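Local coordinates for Tlr1174 protein (Synechococcus elongatus, PDB 2OZT) that catalyses the metal-dependent dehydration of 2-succinyl-6-hydroxy-2,4-cyclohexadiene-1-carboxylate to 2-succinylbenzoate, a step of phylloquinone biosynthesis, at residues R34-D37 with Q41-Y44; G99-R104 with T313-L318; T134-V139 with Y194-L199; K163-A168 with C293-F298. All blocks are in the same frame, centred on the assembly; numbering follows the deposited sequence.

Contact 1 of 4, residues R34-D37 with Q41-Y44; sequences RLED and QVGY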
loop_
_atom_site.group_PDB
_atom_site.type_symbol
_atom_site.label_atom_id
_atom_site.label_comp_id
_atom_site.label_asym_id
_atom_site.label_seq_id
_atom_site.Cartn_x
_atom_site.Cartn_y
_atom_site.Cartn_z
ATOM N N ARG A 34 12.742 13.822 -12.358
ATOM C CA ARG A 34 13.181 15.160 -11.883
ATOM C C ARG A 34 12.697 16.211 -12.860
ATOM O O ARG A 34 13.055 16.144 -14.024
ATOM C CB ARG A 34 14.692 15.177 -11.753
ATOM C CG ARG A 34 15.237 16.555 -11.239
ATOM C CD ARG A 34 16.748 16.539 -11.228
ATOM N NE ARG A 34 17.380 17.743 -10.628
ATOM C CZ ARG A 34 17.588 18.887 -11.274
ATOM N NH1 ARG A 34 17.175 19.080 -12.521
ATOM N NH2 ARG A 34 18.179 19.890 -10.616
ATOM N N LEU A 35 11.923 17.191 -12.348
ATOM C CA LEU A 35 11.254 18.215 -13.160
ATOM C C LEU A 35 11.896 19.544 -12.781
ATOM O O LEU A 35 12.215 19.752 -11.640
ATOM C CB LEU A 35 9.762 18.241 -12.822
ATOM C CG LEU A 35 8.868 17.325 -13.654
ATOM C CD1 LEU A 35 9.299 15.842 -13.548
ATOM C CD2 LEU A 35 7.397 17.508 -13.261
ATOM N N GLU A 36 12.150 20.407 -13.767
ATOM C CA GLU A 36 12.724 21.714 -13.427
ATOM C C GLU A 36 12.100 22.774 -14.304
ATOM O O GLU A 36 12.022 22.614 -15.516
ATOM C CB GLU A 36 14.233 21.680 -13.587
ATOM C CG GLU A 36 14.954 23.016 -13.151
ATOM C CD GLU A 36 16.462 22.945 -13.194
ATOM O OE1 GLU A 36 17.049 21.846 -13.257
ATOM O OE2 GLU A 36 17.119 24.024 -13.153
ATOM N N ASP A 37 11.641 23.856 -13.676
ATOM C CA ASP A 37 11.085 24.953 -14.477
ATOM C C ASP A 37 12.164 25.954 -14.896
ATOM O O ASP A 37 13.341 25.835 -14.515
ATOM C CB ASP A 37 9.882 25.628 -13.774
ATOM C CG ASP A 37 10.254 26.370 -12.496
ATOM O OD1 ASP A 37 11.445 26.688 -12.245
ATOM O OD2 ASP A 37 9.342 26.682 -11.683
ATOM N N GLN A 41 13.304 25.960 -10.241
ATOM C CA GLN A 41 12.552 25.218 -9.192
ATOM C C GLN A 41 12.478 23.779 -9.655
ATOM O O GLN A 41 12.381 23.543 -10.846
ATOM C CB GLN A 41 11.160 25.756 -9.009
ATOM C CG GLN A 41 11.171 27.210 -8.491
ATOM C CD GLN A 41 9.792 27.697 -8.297
ATOM O OE1 GLN A 41 9.379 27.983 -7.178
ATOM N NE2 GLN A 41 9.050 27.792 -9.377
ATOM N N VAL A 42 12.551 22.854 -8.703
ATOM C CA VAL A 42 12.679 21.427 -9.065
ATOM C C VAL A 42 11.589 20.635 -8.358
ATOM O O VAL A 42 11.173 20.989 -7.259
ATOM C CB VAL A 42 14.042 20.889 -8.681
ATOM C CG1 VAL A 42 14.137 19.382 -8.939
ATOM C CG2 VAL A 42 15.119 21.528 -9.525
ATOM N N GLY A 43 11.101 19.587 -9.022
ATOM C CA GLY A 43 10.159 18.659 -8.353
ATOM C C GLY A 43 10.622 17.250 -8.681
ATOM O O GLY A 43 11.412 17.039 -9.609
ATOM N N TYR A 44 10.134 16.296 -7.881
ATOM C CA TYR A 44 10.548 14.874 -8.044
ATOM C C TYR A 44 9.367 13.945 -7.883
ATOM O O TYR A 44 8.460 14.240 -7.131
ATOM C CB TYR A 44 11.608 14.464 -7.011
ATOM C CG TYR A 44 12.915 15.216 -7.080
ATOM C CD1 TYR A 44 14.029 14.692 -7.745
ATOM C CD2 TYR A 44 13.025 16.455 -6.458
ATOM C CE1 TYR A 44 15.231 15.435 -7.767
ATOM C CE2 TYR A 44 14.190 17.163 -6.472
ATOM C CZ TYR A 44 15.270 16.661 -7.117
ATOM O OH TYR A 44 16.403 17.470 -7.089
#

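Contact 2 of 4, residues G99-R104 with T313-L318; sequences GRLPYR and TAYERL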
loop_
_atom_site.group_PDB
_atom_site.type_symbol
_atom_site.label_atom_id
_atom_site.label_comp_id
_atom_site.label_asym_id
_atom_site.label_seq_id
_atom_site.Cartn_x
_atom_site.Cartn_y
_atom_site.Cartn_z
ATOM N N GLY A 99 8.576 23.410 -6.920
ATOM C CA GLY A 99 8.586 24.646 -6.128
ATOM C C GLY A 99 7.829 24.536 -4.819
ATOM O O GLY A 99 7.564 25.556 -4.158
ATOM N N ARG A 100 7.494 23.306 -4.411
ATOM C CA ARG A 100 6.759 23.067 -3.145
ATOM C C ARG A 100 7.533 22.211 -2.134
ATOM O O ARG A 100 7.031 21.910 -1.042
ATOM C CB ARG A 100 5.370 22.479 -3.439
ATOM C CG ARG A 100 4.444 23.418 -4.212
ATOM C CD ARG A 100 3.008 22.892 -4.251
ATOM N NE ARG A 100 2.084 23.765 -4.991
ATOM C CZ ARG A 100 1.781 23.647 -6.286
ATOM N NH1 ARG A 100 2.323 22.696 -7.034
ATOM N NH2 ARG A 100 0.934 24.500 -6.850
ATOM N N LEU A 101 8.750 21.805 -2.487
ATOM C CA LEU A 101 9.584 20.988 -1.612
ATOM C C LEU A 101 10.483 21.817 -0.703
ATOM O O LEU A 101 10.972 22.886 -1.128
ATOM C CB LEU A 101 10.458 20.048 -2.444
ATOM C CG LEU A 101 9.699 19.087 -3.363
ATOM C CD1 LEU A 101 10.711 18.275 -4.190
ATOM C CD2 LEU A 101 8.863 18.148 -2.491
ATOM N N PRO A 102 10.744 21.326 0.517
ATOM C CA PRO A 102 10.237 20.051 1.088
ATOM C C PRO A 102 8.828 20.159 1.674
ATOM O O PRO A 102 8.400 21.239 2.056
ATOM C CB PRO A 102 11.204 19.779 2.220
ATOM C CG PRO A 102 11.555 21.241 2.698
ATOM C CD PRO A 102 11.633 22.047 1.461
ATOM N N TYR A 103 8.145 19.021 1.803
ATOM C CA TYR A 103 6.754 19.006 2.251
ATOM C C TYR A 103 6.633 18.924 3.749
ATOM O O TYR A 103 7.472 18.321 4.405
ATOM C CB TYR A 103 6.057 17.746 1.726
ATOM C CG TYR A 103 5.677 17.770 0.275
ATOM C CD1 TYR A 103 5.944 16.656 -0.545
ATOM C CD2 TYR A 103 5.006 18.853 -0.281
ATOM C CE1 TYR A 103 5.546 16.644 -1.848
ATOM C CE2 TYR A 103 4.612 18.858 -1.576
ATOM C CZ TYR A 103 4.879 17.750 -2.379
ATOM O OH TYR A 103 4.448 17.795 -3.657
ATOM N N ARG A 104 5.531 19.489 4.261
ATOM C CA ARG A 104 5.144 19.341 5.656
ATOM C C ARG A 104 4.492 17.977 5.805
ATOM O O ARG A 104 3.581 17.639 5.057
ATOM C CB ARG A 104 4.143 20.448 6.029
ATOM C CG ARG A 104 3.543 20.339 7.432
ATOM C CD ARG A 104 4.620 20.508 8.495
ATOM N NE ARG A 104 5.112 21.884 8.588
ATOM C CZ ARG A 104 6.351 22.216 8.948
ATOM N NH1 ARG A 104 7.246 21.272 9.234
ATOM N NH2 ARG A 104 6.700 23.495 9.009
ATOM N N THR A 313 17.820 19.483 -0.633
ATOM C CA THR A 313 19.120 18.864 -0.902
ATOM C C THR A 313 19.092 17.340 -0.771
ATOM O O THR A 313 19.823 16.641 -1.483
ATOM C CB THR A 313 20.205 19.416 0.031
ATOM O OG1 THR A 313 19.831 19.166 1.389
ATOM C CG2 THR A 313 20.371 20.899 -0.191
ATOM N N ALA A 314 18.251 16.823 0.131
ATOM C CA ALA A 314 18.119 15.371 0.290
ATOM C C ALA A 314 17.595 14.720 -0.992
ATOM O O ALA A 314 18.042 13.617 -1.360
ATOM C CB ALA A 314 17.207 15.018 1.453
ATOM N N TYR A 315 16.661 15.388 -1.669
ATOM C CA TYR A 315 16.193 14.906 -2.965
ATOM C C TYR A 315 17.338 14.949 -3.965
ATOM O O TYR A 315 17.538 13.999 -4.728
ATOM C CB TYR A 315 15.060 15.766 -3.516
ATOM C CG TYR A 315 13.708 15.530 -2.861
ATOM C CD1 TYR A 315 13.349 16.191 -1.694
ATOM C CD2 TYR A 315 12.769 14.708 -3.462
ATOM C CE1 TYR A 315 12.105 16.004 -1.097
ATOM C CE2 TYR A 315 11.514 14.510 -2.884
ATOM C CZ TYR A 315 11.185 15.155 -1.698
ATOM O OH TYR A 315 9.938 14.979 -1.111
ATOM N N GLU A 316 18.053 16.079 -3.985
ATOM C CA GLU A 316 19.155 16.238 -4.937
ATOM C C GLU A 316 20.252 15.195 -4.730
ATOM O O GLU A 316 20.774 14.670 -5.718
ATOM C CB GLU A 316 19.723 17.655 -4.908
ATOM C CG GLU A 316 18.816 18.696 -5.614
ATOM C CD GLU A 316 18.905 18.700 -7.167
ATOM O OE1 GLU A 316 18.781 17.628 -7.850
ATOM O OE2 GLU A 316 19.079 19.814 -7.722
ATOM N N ARG A 317 20.584 14.877 -3.477
ATOM C CA ARG A 317 21.549 13.800 -3.164
ATOM C C ARG A 317 21.088 12.457 -3.716
ATOM O O ARG A 317 21.886 11.704 -4.294
ATOM C CB ARG A 317 21.778 13.656 -1.656
ATOM C CG ARG A 317 22.654 14.742 -0.997
ATOM C CD ARG A 317 23.011 14.370 0.453
ATOM N NE ARG A 317 22.415 15.282 1.440
ATOM C CZ ARG A 317 21.424 14.980 2.281
ATOM N NH1 ARG A 317 20.978 15.910 3.120
ATOM N NH2 ARG A 317 20.866 13.769 2.289
ATOM N N LEU A 318 19.796 12.156 -3.543
ATOM C CA LEU A 318 19.249 10.871 -3.961
ATOM C C LEU A 318 19.390 10.790 -5.475
ATOM O O LEU A 318 19.882 9.797 -6.012
ATOM C CB LEU A 318 17.774 10.764 -3.538
ATOM C CG LEU A 318 17.071 9.413 -3.538
ATOM C CD1 LEU A 318 17.826 8.366 -2.697
ATOM C CD2 LEU A 318 15.704 9.588 -2.951
HETATM O O HOH W 1 9.640 16.683 1.175
#

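Contact 3 of 4, residues T134-V139 with Y194-L199; sequences TFKWKV and YVEQPL. With PO4 (phosphate ion), chain B.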
loop_
_atom_site.group_PDB
_atom_site.type_symbol
_atom_site.label_atom_id
_atom_site.label_comp_id
_atom_site.label_asym_id
_atom_site.label_seq_id
_atom_site.Cartn_x
_atom_site.Cartn_y
_atom_site.Cartn_z
ATOM N N THR A 134 -1.560 -1.210 16.582
ATOM C CA THR A 134 -2.283 -2.019 15.581
ATOM C C THR A 134 -1.272 -2.919 14.938
ATOM O O THR A 134 -0.127 -2.507 14.673
ATOM C CB THR A 134 -2.888 -1.113 14.498
ATOM O OG1 THR A 134 -3.861 -0.265 15.131
ATOM C CG2 THR A 134 -3.574 -1.911 13.408
ATOM N N PHE A 135 -1.680 -4.177 14.726
ATOM C CA PHE A 135 -0.795 -5.226 14.239
ATOM C C PHE A 135 -1.424 -5.932 13.060
ATOM O O PHE A 135 -2.649 -5.978 12.966
ATOM C CB PHE A 135 -0.598 -6.280 15.356
ATOM C CG PHE A 135 0.083 -5.706 16.569
ATOM C CD1 PHE A 135 1.453 -5.688 16.652
ATOM C CD2 PHE A 135 -0.667 -5.137 17.579
ATOM C CE1 PHE A 135 2.098 -5.122 17.754
ATOM C CE2 PHE A 135 -0.028 -4.572 18.706
ATOM C CZ PHE A 135 1.363 -4.533 18.759
ATOM N N LYS A 136 -0.583 -6.501 12.212
ATOM C CA LYS A 136 -1.094 -7.372 11.123
ATOM C C LYS A 136 -0.318 -8.657 11.161
ATOM O O LYS A 136 0.912 -8.639 11.099
ATOM C CB LYS A 136 -0.917 -6.703 9.751
ATOM C CG LYS A 136 -1.527 -7.592 8.607
ATOM C CD LYS A 136 -1.512 -6.882 7.234
ATOM C CE LYS A 136 -0.132 -6.852 6.631
ATOM N NZ LYS A 136 -0.079 -6.590 5.147
ATOM N N TRP A 137 -1.036 -9.775 11.324
ATOM C CA TRP A 137 -0.400 -11.090 11.429
ATOM C C TRP A 137 -0.742 -11.913 10.193
ATOM O O TRP A 137 -1.897 -11.928 9.748
ATOM C CB TRP A 137 -0.945 -11.800 12.680
ATOM C CG TRP A 137 -0.394 -13.206 12.919
ATOM C CD1 TRP A 137 0.902 -13.614 12.772
ATOM C CD2 TRP A 137 -1.138 -14.341 13.355
ATOM N NE1 TRP A 137 1.004 -14.964 13.077
ATOM C CE2 TRP A 137 -0.234 -15.427 13.424
ATOM C CE3 TRP A 137 -2.490 -14.555 13.681
ATOM C CZ2 TRP A 137 -0.629 -16.722 13.833
ATOM C CZ3 TRP A 137 -2.884 -15.861 14.069
ATOM C CH2 TRP A 137 -1.946 -16.920 14.140
ATOM N N LYS A 138 0.264 -12.576 9.642
ATOM C CA LYS A 138 0.106 -13.424 8.464
ATOM C C LYS A 138 -0.512 -14.742 8.850
ATOM O O LYS A 138 -0.019 -15.422 9.764
ATOM C CB LYS A 138 1.491 -13.649 7.834
ATOM C CG LYS A 138 1.470 -14.269 6.460
ATOM C CD LYS A 138 2.889 -14.419 5.923
ATOM C CE LYS A 138 2.872 -14.760 4.447
ATOM N NZ LYS A 138 4.296 -14.820 3.965
ATOM N N VAL A 139 -1.615 -15.066 8.161
ATOM C CA VAL A 139 -2.304 -16.354 8.331
ATOM C C VAL A 139 -2.413 -17.074 6.986
ATOM O O VAL A 139 -2.024 -16.565 5.922
ATOM C CB VAL A 139 -3.676 -16.206 9.009
ATOM C CG1 VAL A 139 -3.533 -15.638 10.404
ATOM C CG2 VAL A 139 -4.567 -15.250 8.189
ATOM N N TYR A 194 -10.076 -6.676 10.923
ATOM C CA TYR A 194 -10.560 -7.303 9.704
ATOM C C TYR A 194 -9.698 -8.473 9.328
ATOM O O TYR A 194 -8.579 -8.648 9.872
ATOM C CB TYR A 194 -10.614 -6.305 8.527
ATOM C CG TYR A 194 -9.367 -5.464 8.195
ATOM C CD1 TYR A 194 -9.392 -4.087 8.423
ATOM C CD2 TYR A 194 -8.220 -6.017 7.635
ATOM C CE1 TYR A 194 -8.303 -3.255 8.058
ATOM C CE2 TYR A 194 -7.105 -5.183 7.280
ATOM C CZ TYR A 194 -7.181 -3.834 7.509
ATOM O OH TYR A 194 -6.092 -3.081 7.133
ATOM N N VAL A 195 -10.243 -9.306 8.427
ATOM C CA VAL A 195 -9.485 -10.320 7.715
ATOM C C VAL A 195 -9.170 -9.743 6.325
ATOM O O VAL A 195 -10.070 -9.330 5.603
ATOM C CB VAL A 195 -10.258 -11.678 7.613
ATOM C CG1 VAL A 195 -9.460 -12.643 6.779
ATOM C CG2 VAL A 195 -10.571 -12.261 9.002
ATOM N N GLU A 196 -7.900 -9.743 5.985
ATOM C CA GLU A 196 -7.444 -9.157 4.730
ATOM C C GLU A 196 -7.290 -10.213 3.646
ATOM O O GLU A 196 -6.630 -11.242 3.880
ATOM C CB GLU A 196 -6.111 -8.440 4.945
ATOM C CG GLU A 196 -5.624 -7.634 3.756
ATOM C CD GLU A 196 -4.412 -6.811 4.142
ATOM O OE1 GLU A 196 -4.046 -6.831 5.322
ATOM O OE2 GLU A 196 -3.857 -6.112 3.272
ATOM N N GLN A 197 -7.992 -10.018 2.519
ATOM C CA GLN A 197 -7.860 -10.894 1.338
ATOM C C GLN A 197 -7.993 -12.401 1.673
ATOM O O GLN A 197 -7.059 -13.164 1.468
ATOM C CB GLN A 197 -6.588 -10.562 0.533
ATOM C CG GLN A 197 -6.678 -11.036 -0.924
ATOM C CD GLN A 197 -7.530 -10.145 -1.782
ATOM O OE1 GLN A 197 -7.432 -8.901 -1.709
ATOM N NE2 GLN A 197 -8.390 -10.734 -2.613
ATOM N N PRO A 198 -9.168 -12.796 2.171
ATOM C CA PRO A 198 -9.255 -14.222 2.514
ATOM C C PRO A 198 -9.161 -15.130 1.301
ATOM O O PRO A 198 -8.625 -16.254 1.421
ATOM C CB PRO A 198 -10.616 -14.335 3.196
ATOM C CG PRO A 198 -11.421 -13.182 2.700
ATOM C CD PRO A 198 -10.372 -12.059 2.565
ATOM N N LEU A 199 -9.603 -14.659 0.146
ATOM C CA LEU A 199 -9.607 -15.487 -1.080
ATOM C C LEU A 199 -8.807 -14.780 -2.144
ATOM O O LEU A 199 -8.676 -13.553 -2.076
ATOM C CB LEU A 199 -11.049 -15.721 -1.575
ATOM C CG LEU A 199 -12.040 -16.383 -0.604
ATOM C CD1 LEU A 199 -13.426 -16.385 -1.223
ATOM C CD2 LEU A 199 -11.557 -17.794 -0.323
HETATM P P PO4 B . -6.674 1.167 13.327
HETATM O O1 PO4 B . -5.352 1.847 13.509
HETATM O O2 PO4 B . -6.647 0.587 11.955
HETATM O O3 PO4 B . -6.768 0.043 14.360
HETATM O O4 PO4 B . -7.985 1.919 13.462
HETATM O O HOH W 2 -1.665 -4.822 3.675
#

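Contact 4 of 4, residues K163-A168 with C293-F298; sequences KLRLDA and CHALGF. With NA (sodium ion), chain D; PO4 (phosphate ion), chain B.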
loop_
_atom_site.group_PDB
_atom_site.type_symbol
_atom_site.label_atom_id
_atom_site.label_comp_id
_atom_site.label_asym_id
_atom_site.label_seq_id
_atom_site.Cartn_x
_atom_site.Cartn_y
_atom_site.Cartn_z
ATOM N N LYS A 163 -5.250 -3.558 18.425
ATOM C CA LYS A 163 -6.087 -3.930 17.269
ATOM C C LYS A 163 -5.292 -4.884 16.402
ATOM O O LYS A 163 -4.089 -4.756 16.296
ATOM C CB LYS A 163 -6.462 -2.694 16.449
ATOM C CG LYS A 163 -7.472 -1.749 17.156
ATOM C CD LYS A 163 -8.880 -2.408 17.202
ATOM C CE LYS A 163 -9.911 -1.487 17.875
ATOM N NZ LYS A 163 -10.372 -0.372 16.986
ATOM N N LEU A 164 -5.955 -5.884 15.803
ATOM C CA LEU A 164 -5.255 -6.915 15.053
ATOM C C LEU A 164 -5.936 -7.169 13.704
ATOM O O LEU A 164 -7.163 -7.322 13.647
ATOM C CB LEU A 164 -5.276 -8.197 15.916
ATOM C CG LEU A 164 -4.630 -9.382 15.241
ATOM C CD1 LEU A 164 -3.124 -9.150 14.934
ATOM C CD2 LEU A 164 -4.885 -10.601 16.160
ATOM N N ARG A 165 -5.138 -7.134 12.642
ATOM C CA ARG A 165 -5.555 -7.475 11.276
ATOM C C ARG A 165 -5.015 -8.854 10.951
ATOM O O ARG A 165 -3.874 -9.168 11.346
ATOM C CB ARG A 165 -4.965 -6.428 10.295
ATOM C CG ARG A 165 -5.401 -4.986 10.562
ATOM C CD ARG A 165 -4.470 -4.010 9.906
ATOM N NE ARG A 165 -4.931 -2.662 10.242
ATOM C CZ ARG A 165 -4.374 -1.534 9.762
ATOM N NH1 ARG A 165 -3.331 -1.583 8.927
ATOM N NH2 ARG A 165 -4.880 -0.352 10.144
ATOM N N LEU A 166 -5.810 -9.687 10.281
ATOM C CA LEU A 166 -5.327 -11.014 9.893
ATOM C C LEU A 166 -5.160 -11.034 8.383
ATOM O O LEU A 166 -6.151 -10.864 7.671
ATOM C CB LEU A 166 -6.326 -12.088 10.298
ATOM C CG LEU A 166 -6.651 -12.095 11.783
ATOM C CD1 LEU A 166 -7.746 -13.172 12.059
ATOM C CD2 LEU A 166 -5.410 -12.311 12.619
ATOM N N ASP A 167 -3.960 -11.279 7.878
ATOM C CA ASP A 167 -3.743 -11.206 6.449
ATOM C C ASP A 167 -3.552 -12.592 5.859
ATOM O O ASP A 167 -2.506 -13.207 6.069
ATOM C CB ASP A 167 -2.517 -10.328 6.176
ATOM C CG ASP A 167 -2.392 -9.933 4.721
ATOM O OD1 ASP A 167 -3.208 -10.367 3.850
ATOM O OD2 ASP A 167 -1.465 -9.145 4.371
ATOM N N ALA A 168 -4.545 -13.032 5.087
ATOM C CA ALA A 168 -4.433 -14.316 4.433
ATOM C C ALA A 168 -3.743 -14.281 3.075
ATOM O O ALA A 168 -3.390 -15.356 2.523
ATOM C CB ALA A 168 -5.808 -14.941 4.301
ATOM N N CYS A 293 -7.500 7.485 9.149
ATOM C CA CYS A 293 -8.065 7.121 10.442
ATOM C C CYS A 293 -7.753 5.703 10.876
ATOM O O CYS A 293 -8.339 5.179 11.842
ATOM C CB CYS A 293 -9.592 7.303 10.435
ATOM S SG CYS A 293 -10.435 6.301 9.247
ATOM N N HIS A 294 -6.853 5.051 10.147
ATOM C CA HIS A 294 -6.355 3.721 10.528
ATOM C C HIS A 294 -4.860 3.680 10.387
ATOM O O HIS A 294 -4.285 4.395 9.531
ATOM C CB HIS A 294 -6.968 2.651 9.629
ATOM C CG HIS A 294 -8.464 2.619 9.703
ATOM N ND1 HIS A 294 -9.137 2.321 10.870
ATOM C CD2 HIS A 294 -9.417 2.864 8.759
ATOM C CE1 HIS A 294 -10.445 2.372 10.645
ATOM N NE2 HIS A 294 -10.645 2.717 9.383
ATOM N N ALA A 295 -4.214 2.852 11.204
ATOM C CA ALA A 295 -2.756 2.716 11.188
ATOM C C ALA A 295 -2.307 2.369 9.780
ATOM O O ALA A 295 -2.909 1.522 9.109
ATOM C CB ALA A 295 -2.335 1.563 12.130
ATOM N N LEU A 296 -1.240 3.032 9.340
ATOM C CA LEU A 296 -0.749 2.860 7.977
ATOM C C LEU A 296 0.033 1.587 7.781
ATOM O O LEU A 296 0.808 1.166 8.687
ATOM C CB LEU A 296 0.226 4.003 7.590
ATOM C CG LEU A 296 -0.243 5.446 7.760
ATOM C CD1 LEU A 296 0.865 6.403 7.315
ATOM C CD2 LEU A 296 -1.553 5.682 6.944
ATOM N N GLY A 297 -0.114 0.989 6.602
ATOM C CA GLY A 297 0.642 -0.241 6.312
ATOM C C GLY A 297 2.028 0.097 5.793
ATOM O O GLY A 297 2.421 -0.373 4.709
ATOM N N PHE A 298 2.776 0.880 6.577
ATOM C CA PHE A 298 4.113 1.311 6.180
ATOM C C PHE A 298 5.187 0.788 7.115
ATOM O O PHE A 298 6.331 1.311 7.091
ATOM C CB PHE A 298 4.172 2.839 6.063
ATOM C CG PHE A 298 3.643 3.365 4.735
ATOM C CD1 PHE A 298 4.525 3.662 3.692
ATOM C CD2 PHE A 298 2.273 3.536 4.505
ATOM C CE1 PHE A 298 4.035 4.130 2.461
ATOM C CE2 PHE A 298 1.799 4.012 3.290
ATOM C CZ PHE A 298 2.685 4.311 2.271
HETATM NA NA NA D . -3.360 -9.156 1.635
HETATM P P PO4 B . -6.674 1.167 13.327
HETATM O O1 PO4 B . -5.352 1.847 13.509
HETATM O O2 PO4 B . -6.647 0.587 11.955
HETATM O O3 PO4 B . -6.768 0.043 14.360
HETATM O O4 PO4 B . -7.985 1.919 13.462
#

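Contact 1 of 4, residues R34-D37 with Q41-Y44
Leu-35 and Gly-43 pair as antiparallel strand partners: Leu-35 N reaches Gly-43 O at 2.8 Å, and Gly-43 N returns a bond to Leu-35 O. On either side of this hydrogen-bonded pair stand the non-hydrogen-bonded pairs Arg-34 with Tyr-44 and Glu-36 with Val-42, whose four side chains share one face of the sheet. There Arg-34 CG packs 3.6 Å from Tyr-44 CE1, the two side chains running alongside each other with guanidinium and ring planes nearly perpendicular (83°). The extended arginine, its CG anti to the backbone N (chi1 -179°), carries the guanidinium over Val-42, and CG2 of Val-42 touches one face toward the rim, 3.6 Å from NH2. NH1 turns to Glu-36 OE1 in a 2.9 Å salt bridge, made on the anti side of the carboxylate. Near the turn, Asp-37 N binds Gln-41 O at 2.9 Å, and the aspartate carboxylate grips Gln-41 twice. OD1 takes the backbone N at 2.8 Å from above the carboxylate plane; OD2 receives NE2 at 2.6 Å on its syn lone pair, nearly in the amide plane. Shortened to an alanine, Asp-37 would lose both oxygens, and the Gln-41 amide would probably be free to turn, its backbone N without this acceptor. Further out, Glu-316 of helix 312-320 takes both Arg-34 NH2 and Tyr-44 OH. This beta hairpin edges the antiparallel sheet of the N-terminal domain: strand 42-47 is outermost, strand 3-20 flanks strand 23-36, Leu-35 rests on helix 85-97, and helix 312-320 lies against the Arg-34 and Tyr-44 face.

Contact 2 of 4, residues G99-R104 with T313-L318
Leu-101 lays its CD1 methyl over the centre of the Tyr-315 ring, a CH-pi contact 3.9 Å from CD1 to the ring centroid and only 5° off the ring normal. The second branch goes to the phenol end, CD2 standing 3.6 Å from Tyr-315 OH, so the leucine fork spans the ring from its middle to its hydroxyl. The two side chains cross at about a right angle. With CG of Leu-101 anti to the carbonyl carbon (chi1 -59°), the fork is set against the Tyr-315 ring. CD2 also sits above one face of Tyr-103, near its rim, and is thus held between two tyrosines. The phenol oxygen of Tyr-315 is tied to the loop through a water: Tyr-103 N donates to it at 2.8 Å, and Tyr-315 OH lies 2.9 Å from the same water, which meets the tyrosine at its ring edge. A cis peptide bond precedes Pro-102, in the bend between Leu-101 and Tyr-103. Tyr-315 is buried, its ring also meeting Tyr-44 and its side chain resting on Ile-278 and Thr-281. Through Tyr-315, helix 312-320 packs on helix 277-290, on strand 42-47 of the hairpin and on the loop that leads from helix 85-97 to strand 112-114.

Contact 3 of 4, residues T134-V139 with Y194-L199
Lys-136 reaches across to Glu-196 from the middle of strand 134-138, which begins at a small anion site. At its first residue, Thr-134 OG1 lies 3.0 Å from O3 and 3.1 Å from O1 of a phosphate ion, probably a crystallisation component. A valine in place of Thr-134 would probably leave that flank of the phosphate without its hydroxyl partner. Phe-135 turns to the other side, against helix 120-129. Lys-136 starts with CG anti to the backbone N (chi1 -177°) and bends at chi3 (75°), which brings CD to 3.2 Å from Glu-196 OE1 while the ammonium passes beyond. The direct salt bridge is therefore long, 4.0 Å from NZ to OE1, and a water completes the link: it accepts from Lys-136 NZ at 2.8 Å and donates to Glu-196 OE2 at 2.6 Å. The closer charged partner of NZ is Asp-167 OD2, in a salt bridge, so the lysine probably offsets the negative charge that Asp-167 and Glu-196 bring close together. Trp-137 packs outward on helix 144-157, whereas Lys-138, the predicted proton donor, follows Lys-136 on the inner side. Glu-196 is a magnesium ligand at the end of strand 192-196. Strand 163-167 runs between the two strands in the parallel barrel sheet, with helices 120-129 and 144-157 outside it.

Contact 4 of 4, residues K163-A168 with C293-F298
Arg-165 drives its guanidinium end-on into the backbone of the 293-298 loop, where NH1 and NH2 both close on one acceptor, Ala-295 O. The NH2 bond, 2.9 Å to Ala-295 O, lies in the carbonyl plane on a lone pair; the NH1 bond, 3.1 Å to the same oxygen, comes from above that plane. An arginine chain extended from CG to NE spans the distance from the strand, and Glu-193 holds NE by a salt bridge, so the group is fixed on several sides. Here too the packing is close, with NH2 3.8 Å from Ala-295 CB and 3.7 Å from His-294 CB.

On the looser flank a phosphate ion, probably left from crystallisation, mediates between strand and loop; Thr-134 touches it too. Its O2 meets Arg-165 NH2 at 2.7 Å, near the guanidinium plane; Ala-295 N reaches O1 at 2.8 Å, and His-294 ND1 gives a nearly straight bond (172°) to O4. The other ring nitrogen, NE2, is bound to Gln-266 O, which holds the imidazole in place, while Lys-163 contributes aliphatic CG beside O3. Farther along the strand Asp-167 OD1 binds sodium at 2.5 Å, with Asp-221 and Glu-222 completing the protein ligands. Carboxylates at the C-terminal ends of barrel strands holding a metal are characteristic of the enolase superfamily, whose muconate lactonizing branch includes this enzyme; Asp-167 is likewise a magnesium ligand.

In the fold
From the N terminus, contact 1 closes first, a tight hairpin turn within the N-terminal domain. Contact 2 opens after it and closes a loop of about 200 residues, bringing the C-terminal helix 312-320 back to the linker that precedes the barrel; the two contacts touch, through Glu-316 and Tyr-315. Contacts 3 and 4 both fall within that long loop, and they cross, since strand 163-167 lies in sequence between strands 134-138 and 192-196 and segment 293-298 follows both. Contact 3 bridges those two strands; contact 4 joins the middle one to the loop after helix 277-290. They share the phosphate ion. The centres of contacts 1 and 3 lie about 39 Å apart.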